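Local coordinates for protein bifunctional pinoresinol-lariciresinol reductase 1 (Thuja plicata, PDB 1QYD) that reduces pinoresinol enantioselectively to lariciresinol and then to secoisolariciresinol in lignan biosynthesis, taking the 4R-hydride of NADPH, at residues Arg19-Asn22 and Ala23-Leu27; Asp44-Gln47 and Met48-Phe52. All coordinates share one frame; numbering follows the deposited sequence.

Contact 1: Arg19-Asn22 and Ala23-Leu27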
ATOM      1  N   ARG A  19      20.943   9.078  12.486  1.00  3.66           N
ATOM      2  CA  ARG A  19      22.338   8.776  12.236  1.00  3.89           C
ATOM      3  C   ARG A  19      22.936   9.646  11.167  1.00  9.41           C
ATOM      4  O   ARG A  19      24.083  10.077  11.286  1.00 17.44           O
ATOM      5  CB  ARG A  19      22.486   7.364  11.809  1.00  4.69           C
ATOM      6  CG  ARG A  19      22.558   6.516  13.056  1.00 12.56           C
ATOM      7  CD  ARG A  19      21.265   6.164  13.758  1.00  8.32           C
ATOM      8  NE  ARG A  19      21.691   5.392  14.897  1.00 10.95           N
ATOM      9  CZ  ARG A  19      20.883   4.626  15.629  1.00 12.19           C
ATOM     10  NH1 ARG A  19      21.429   3.964  16.650  1.00 24.20           N
ATOM     11  NH2 ARG A  19      19.572   4.515  15.403  1.00  4.80           N
ATOM     12  N   ILE A  20      22.118   9.846  10.120  1.00 13.73           N
ATOM     13  CA  ILE A  20      22.363  10.757   9.011  1.00 12.81           C
ATOM     14  C   ILE A  20      22.400  12.156   9.623  1.00 16.48           C
ATOM     15  O   ILE A  20      23.440  12.799   9.526  1.00 18.30           O
ATOM     16  CB  ILE A  20      21.219  10.604   7.985  1.00  9.68           C
ATOM     17  CG1 ILE A  20      21.200   9.213   7.412  1.00  2.00           C
ATOM     18  CG2 ILE A  20      21.432  11.561   6.829  1.00 15.63           C
ATOM     19  CD1 ILE A  20      19.888   8.867   6.742  1.00  2.00           C
ATOM     20  N   VAL A  21      21.341  12.626  10.316  1.00 18.73           N
ATOM     21  CA  VAL A  21      21.309  13.913  11.021  1.00 18.90           C
ATOM     22  C   VAL A  21      22.529  14.194  11.897  1.00 17.51           C
ATOM     23  O   VAL A  21      23.160  15.222  11.666  1.00 21.51           O
ATOM     24  CB  VAL A  21      20.034  14.038  11.921  1.00 19.19           C
ATOM     25  CG1 VAL A  21      20.021  15.391  12.610  1.00 17.49           C
ATOM     26  CG2 VAL A  21      18.767  14.007  11.110  1.00 16.93           C
ATOM     27  N   ASN A  22      22.946  13.377  12.875  1.00 18.50           N
ATOM     28  CA  ASN A  22      24.117  13.781  13.636  1.00 24.90           C
ATOM     29  C   ASN A  22      25.386  13.723  12.800  1.00 21.03           C
ATOM     30  O   ASN A  22      26.354  14.412  13.101  1.00 17.97           O
ATOM     31  CB  ASN A  22      24.319  12.920  14.888  1.00 35.04           C
ATOM     32  CG  ASN A  22      24.967  13.764  16.012  1.00 45.33           C
ATOM     33  OD1 ASN A  22      26.077  14.316  15.906  1.00 47.34           O
ATOM     34  ND2 ASN A  22      24.267  13.911  17.139  1.00 47.78           N
ATOM     35  N   ALA A  23      25.404  12.956  11.714  1.00 17.33           N
ATOM     36  CA  ALA A  23      26.559  12.925  10.829  1.00 16.97           C
ATOM     37  C   ALA A  23      26.767  14.281  10.165  1.00 20.20           C
ATOM     38  O   ALA A  23      27.878  14.799  10.180  1.00 23.95           O
ATOM     39  CB  ALA A  23      26.362  11.879   9.738  1.00 16.41           C
ATOM     40  N   SER A  24      25.688  14.866   9.614  1.00 16.34           N
ATOM     41  CA  SER A  24      25.655  16.191   9.030  1.00  7.72           C
ATOM     42  C   SER A  24      26.305  17.232   9.914  1.00 13.51           C
ATOM     43  O   SER A  24      27.315  17.864   9.596  1.00 15.86           O
ATOM     44  CB  SER A  24      24.238  16.580   8.810  1.00 12.06           C
ATOM     45  OG  SER A  24      23.671  16.199   7.582  1.00 20.31           O
ATOM     46  N   ILE A  25      25.715  17.334  11.112  1.00 18.47           N
ATOM     47  CA  ILE A  25      26.153  18.291  12.106  1.00 17.09           C
ATOM     48  C   ILE A  25      27.616  17.986  12.403  1.00 17.04           C
ATOM     49  O   ILE A  25      28.436  18.808  12.010  1.00 22.19           O
ATOM     50  CB  ILE A  25      25.142  18.168  13.306  1.00 14.00           C
ATOM     51  CG1 ILE A  25      23.720  18.493  12.822  1.00 12.00           C
ATOM     52  CG2 ILE A  25      25.424  19.198  14.379  1.00 10.51           C
ATOM     53  CD1 ILE A  25      22.586  18.447  13.884  1.00 14.29           C
ATOM     54  N   SER A  26      28.041  16.813  12.877  1.00 23.60           N
ATOM     55  CA  SER A  26      29.464  16.543  13.146  1.00 26.70           C
ATOM     56  C   SER A  26      30.474  16.572  11.986  1.00 28.41           C
ATOM     57  O   SER A  26      31.673  16.673  12.254  1.00 30.53           O
ATOM     58  CB  SER A  26      29.612  15.180  13.870  1.00 25.01           C
ATOM     59  OG  SER A  26      28.948  14.103  13.236  1.00 23.41           O
ATOM     60  N   LEU A  27      30.072  16.486  10.702  1.00 26.68           N
ATOM     61  CA  LEU A  27      31.005  16.591   9.583  1.00 22.68           C
ATOM     62  C   LEU A  27      30.910  17.953   8.923  1.00 23.23           C
ATOM     63  O   LEU A  27      31.195  18.086   7.734  1.00 24.08           O
ATOM     64  CB  LEU A  27      30.734  15.539   8.516  1.00 19.28           C
ATOM     65  CG  LEU A  27      31.116  14.129   8.830  1.00 17.03           C
ATOM     66  CD1 LEU A  27      30.625  13.227   7.722  1.00  6.10           C
ATOM     67  CD2 LEU A  27      32.620  14.061   9.035  1.00 14.86           C
TER

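Contact 2: Asp44-Gln47 and Met48-Phe52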
ATOM      1  N   ASP A  44       8.693  12.253  22.212  1.00 21.06           N
ATOM      2  CA  ASP A  44       9.912  11.542  21.878  1.00 25.80           C
ATOM      3  C   ASP A  44      10.611  12.070  20.640  1.00 24.41           C
ATOM      4  O   ASP A  44      11.819  12.350  20.623  1.00 26.38           O
ATOM      5  CB  ASP A  44       9.559  10.063  21.715  1.00 36.62           C
ATOM      6  CG  ASP A  44       8.867   9.418  22.921  1.00 46.82           C
ATOM      7  OD1 ASP A  44       7.629   9.331  22.924  1.00 53.43           O
ATOM      8  OD2 ASP A  44       9.580   9.005  23.843  1.00 45.95           O
ATOM      9  N   LYS A  45       9.775  12.194  19.612  1.00 23.58           N
ATOM     10  CA  LYS A  45      10.127  12.813  18.358  1.00 21.64           C
ATOM     11  C   LYS A  45      10.503  14.280  18.635  1.00 19.56           C
ATOM     12  O   LYS A  45      11.581  14.723  18.243  1.00 17.46           O
ATOM     13  CB  LYS A  45       8.897  12.638  17.483  1.00 24.81           C
ATOM     14  CG  LYS A  45       8.917  13.034  16.012  1.00 35.99           C
ATOM     15  CD  LYS A  45       8.454  14.467  15.713  1.00 39.41           C
ATOM     16  CE  LYS A  45       8.193  14.714  14.217  1.00 32.07           C
ATOM     17  NZ  LYS A  45       7.180  13.799  13.713  1.00 31.07           N
ATOM     18  N   VAL A  46       9.705  15.033  19.415  1.00 15.76           N
ATOM     19  CA  VAL A  46       9.988  16.438  19.660  1.00 13.80           C
ATOM     20  C   VAL A  46      11.295  16.668  20.402  1.00 15.71           C
ATOM     21  O   VAL A  46      12.102  17.493  19.961  1.00 21.96           O
ATOM     22  CB  VAL A  46       8.770  17.076  20.428  1.00 11.86           C
ATOM     23  CG1 VAL A  46       9.057  18.496  20.900  1.00  2.05           C
ATOM     24  CG2 VAL A  46       7.574  17.143  19.462  1.00  2.00           C
ATOM     25  N   GLN A  47      11.575  15.921  21.473  1.00 13.03           N
ATOM     26  CA  GLN A  47      12.757  16.171  22.310  1.00  7.88           C
ATOM     27  C   GLN A  47      14.059  15.862  21.637  1.00  2.00           C
ATOM     28  O   GLN A  47      15.109  16.310  22.084  1.00  2.00           O
ATOM     29  CB  GLN A  47      12.675  15.361  23.619  1.00 14.95           C
ATOM     30  CG  GLN A  47      11.721  15.911  24.696  1.00 24.52           C
ATOM     31  CD  GLN A  47      11.314  14.961  25.823  1.00 30.17           C
ATOM     32  OE1 GLN A  47      11.016  15.387  26.945  1.00 33.30           O
ATOM     33  NE2 GLN A  47      11.239  13.651  25.560  1.00 36.76           N
ATOM     34  N   MET A  48      13.924  15.090  20.557  1.00  3.89           N
ATOM     35  CA  MET A  48      15.021  14.693  19.699  1.00  4.15           C
ATOM     36  C   MET A  48      15.178  15.846  18.762  1.00  7.20           C
ATOM     37  O   MET A  48      16.294  16.288  18.550  1.00 14.85           O
ATOM     38  CB  MET A  48      14.666  13.454  18.926  1.00 11.29           C
ATOM     39  CG  MET A  48      15.799  12.816  18.131  1.00 15.91           C
ATOM     40  SD  MET A  48      17.368  12.640  19.034  1.00 31.01           S
ATOM     41  CE  MET A  48      17.375  10.925  19.514  1.00 25.35           C
ATOM     42  N   LEU A  49      14.110  16.361  18.163  1.00  8.01           N
ATOM     43  CA  LEU A  49      14.211  17.585  17.375  1.00  5.93           C
ATOM     44  C   LEU A  49      14.840  18.711  18.191  1.00  7.11           C
ATOM     45  O   LEU A  49      15.823  19.318  17.761  1.00  3.23           O
ATOM     46  CB  LEU A  49      12.840  17.974  16.933  1.00  7.10           C
ATOM     47  CG  LEU A  49      12.235  17.069  15.920  1.00  2.00           C
ATOM     48  CD1 LEU A  49      10.760  17.289  15.877  1.00  2.58           C
ATOM     49  CD2 LEU A  49      12.874  17.315  14.596  1.00  2.00           C
ATOM     50  N   LEU A  50      14.335  18.950  19.409  1.00  5.86           N
ATOM     51  CA  LEU A  50      14.990  19.889  20.321  1.00  8.71           C
ATOM     52  C   LEU A  50      16.460  19.596  20.594  1.00  8.57           C
ATOM     53  O   LEU A  50      17.313  20.485  20.684  1.00  3.02           O
ATOM     54  CB  LEU A  50      14.218  19.895  21.621  1.00  9.81           C
ATOM     55  CG  LEU A  50      13.145  20.945  21.878  1.00  5.93           C
ATOM     56  CD1 LEU A  50      12.363  21.392  20.633  1.00  4.28           C
ATOM     57  CD2 LEU A  50      12.291  20.316  22.942  1.00  2.00           C
ATOM     58  N   TYR A  51      16.730  18.285  20.702  1.00 16.52           N
ATOM     59  CA  TYR A  51      18.094  17.801  20.847  1.00 16.51           C
ATOM     60  C   TYR A  51      18.866  18.128  19.585  1.00 12.24           C
ATOM     61  O   TYR A  51      19.948  18.682  19.699  1.00 15.50           O
ATOM     62  CB  TYR A  51      18.184  16.265  21.076  1.00 16.28           C
ATOM     63  CG  TYR A  51      19.651  15.895  21.207  1.00 16.03           C
ATOM     64  CD1 TYR A  51      20.466  16.580  22.135  1.00 14.46           C
ATOM     65  CD2 TYR A  51      20.208  14.988  20.301  1.00 17.66           C
ATOM     66  CE1 TYR A  51      21.848  16.385  22.140  1.00 19.32           C
ATOM     67  CE2 TYR A  51      21.594  14.784  20.305  1.00 24.12           C
ATOM     68  CZ  TYR A  51      22.406  15.489  21.216  1.00 27.18           C
ATOM     69  OH  TYR A  51      23.784  15.342  21.156  1.00 33.21           O
ATOM     70  N   PHE A  52      18.338  17.803  18.405  1.00 12.30           N
ATOM     71  CA  PHE A  52      18.947  18.152  17.140  1.00 12.74           C
ATOM     72  C   PHE A  52      19.184  19.655  17.104  1.00 16.67           C
ATOM     73  O   PHE A  52      20.298  20.088  16.832  1.00 24.85           O
ATOM     74  CB  PHE A  52      18.032  17.748  16.007  1.00  7.30           C
ATOM     75  CG  PHE A  52      17.942  16.267  15.712  1.00  2.00           C
ATOM     76  CD1 PHE A  52      16.760  15.769  15.186  1.00  3.68           C
ATOM     77  CD2 PHE A  52      19.042  15.421  15.877  1.00  7.40           C
ATOM     78  CE1 PHE A  52      16.671  14.434  14.808  1.00  4.25           C
ATOM     79  CE2 PHE A  52      18.960  14.074  15.502  1.00  2.00           C
ATOM     80  CZ  PHE A  52      17.770  13.589  14.962  1.00  2.98           C
TER

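Contact 1: Arg19-Asn22 and Ala23-Leu27
Ser26 and Asn22 meet one turn apart near the C-terminal end of helix 17-26, where the serine side chain folds back onto the backbone. From CB, which lies 3.4 Å from Asn22 O, the chain turns into the position between its own backbone N and carbonyl carbon (chi1 51°), and this brings OG to 2.6 Å from Asn22 O in a hydrogen bond. The same oxygen also accepts Ser26 N at 2.9 Å. The two donors reach it from opposite faces of the carbonyl plane, so one oxygen takes two bonds from one residue. Serine suits this exposed last turn because its short hydroxyl can reach back to the carbonyl of the preceding turn.

Ser24 N donates to Ile20 O in a nearly straight bond (164°), whereas Ala23 N approaches Arg19 O from above the carbonyl plane and Ile25 N holds Val21 O only weakly. On the side that faces the sheet, Val21 CG1 and Ile25 CD1 lie 4.2 Å apart, the two branched side chains running side by side in the same direction. Val21 CG1 stands anti to the backbone N (chi1 -179°), the placement that brings it alongside Ile25 CD1. These apolar residues suit a face laid on strands 7-10 and 31-34, while the small Ala23 lets helix 197-207 come close through Ile205. Such a helix, packed on a parallel sheet and opening at the last glycine of an apparent GxGxxG turn, is the first crossover helix of a Rossmann-type fold, consistent with NADP binding there.

Contact 2: Asp44-Gln47 and Met48-Phe52
Lys45 and Leu49 cross at an angle on helix 43-53, the connecting helix of the beta-alpha-beta unit between strands 31-34 and 58-60 in this Rossmann-type fold. Their contact is the close one: Lys45 CD comes to 3.6 Å from Leu49 CD1, so the aliphatic part of the lysine lies against the leucine methyl. Lys45 leaves its backbone with CG anti to N (chi1 -173°), then bends at chi2, which sets CD and CE against Leu49 CD1, and again at chi4, which turns NZ away from the leucine. There NZ is hydrogen-bonded to Glu38 O, and the chain also touches Thr13 and Arg36, residues inferred, like Lys45, to bind NADP. A lysine fits here because its long stem can pack while its charge stays at the probable cofactor site; Leu49, buried and apolar, supplies the surface on which that stem rests.

The opposite character appears around Val46, Gln47 and Leu50, where the helix borders solvent. Val46 CG1 and Leu50 CD2 approach only to 4.2 Å, and the exposed Gln47 reaches the following turn with little more than its CB, its polar end suiting the surface. The backbone nevertheless holds firmly: Leu50 N meets Val46 O at 2.7 Å and Leu49 N meets Lys45 O at 3.0 Å, both bonds nearly straight. At Met48 the bonding is looser, its N sharing two weak bonds between Asp44 O and Lys45 O. The unbranched Met48 side chain bends at chi2 and its end leads away from the preceding turn, while its CG sits 3.7 Å above one face of the Phe52 ring, displaced toward the rim.

Contact 1 closes before contact 2 opens along the chain, and strand 31-34 runs between their helices, 17-26 and 43-53. These are successive crossovers of the five-stranded parallel sheet, linking strands 7-10, 31-34 and 58-60. The centres of the two contacts are about 15 Å apart, yet the helices touch: Val21 CG1 packs 3.4 Å from Phe52 CE2, and Asn22 lies beside Tyr51. Phe52 therefore ties the end of the second helix to the middle of the first. The glycine-rich turn leads into helix 17-26, while Lys45 stands on helix 43-53, so the pair of helices probably frames the NADP-binding region from two consecutive units.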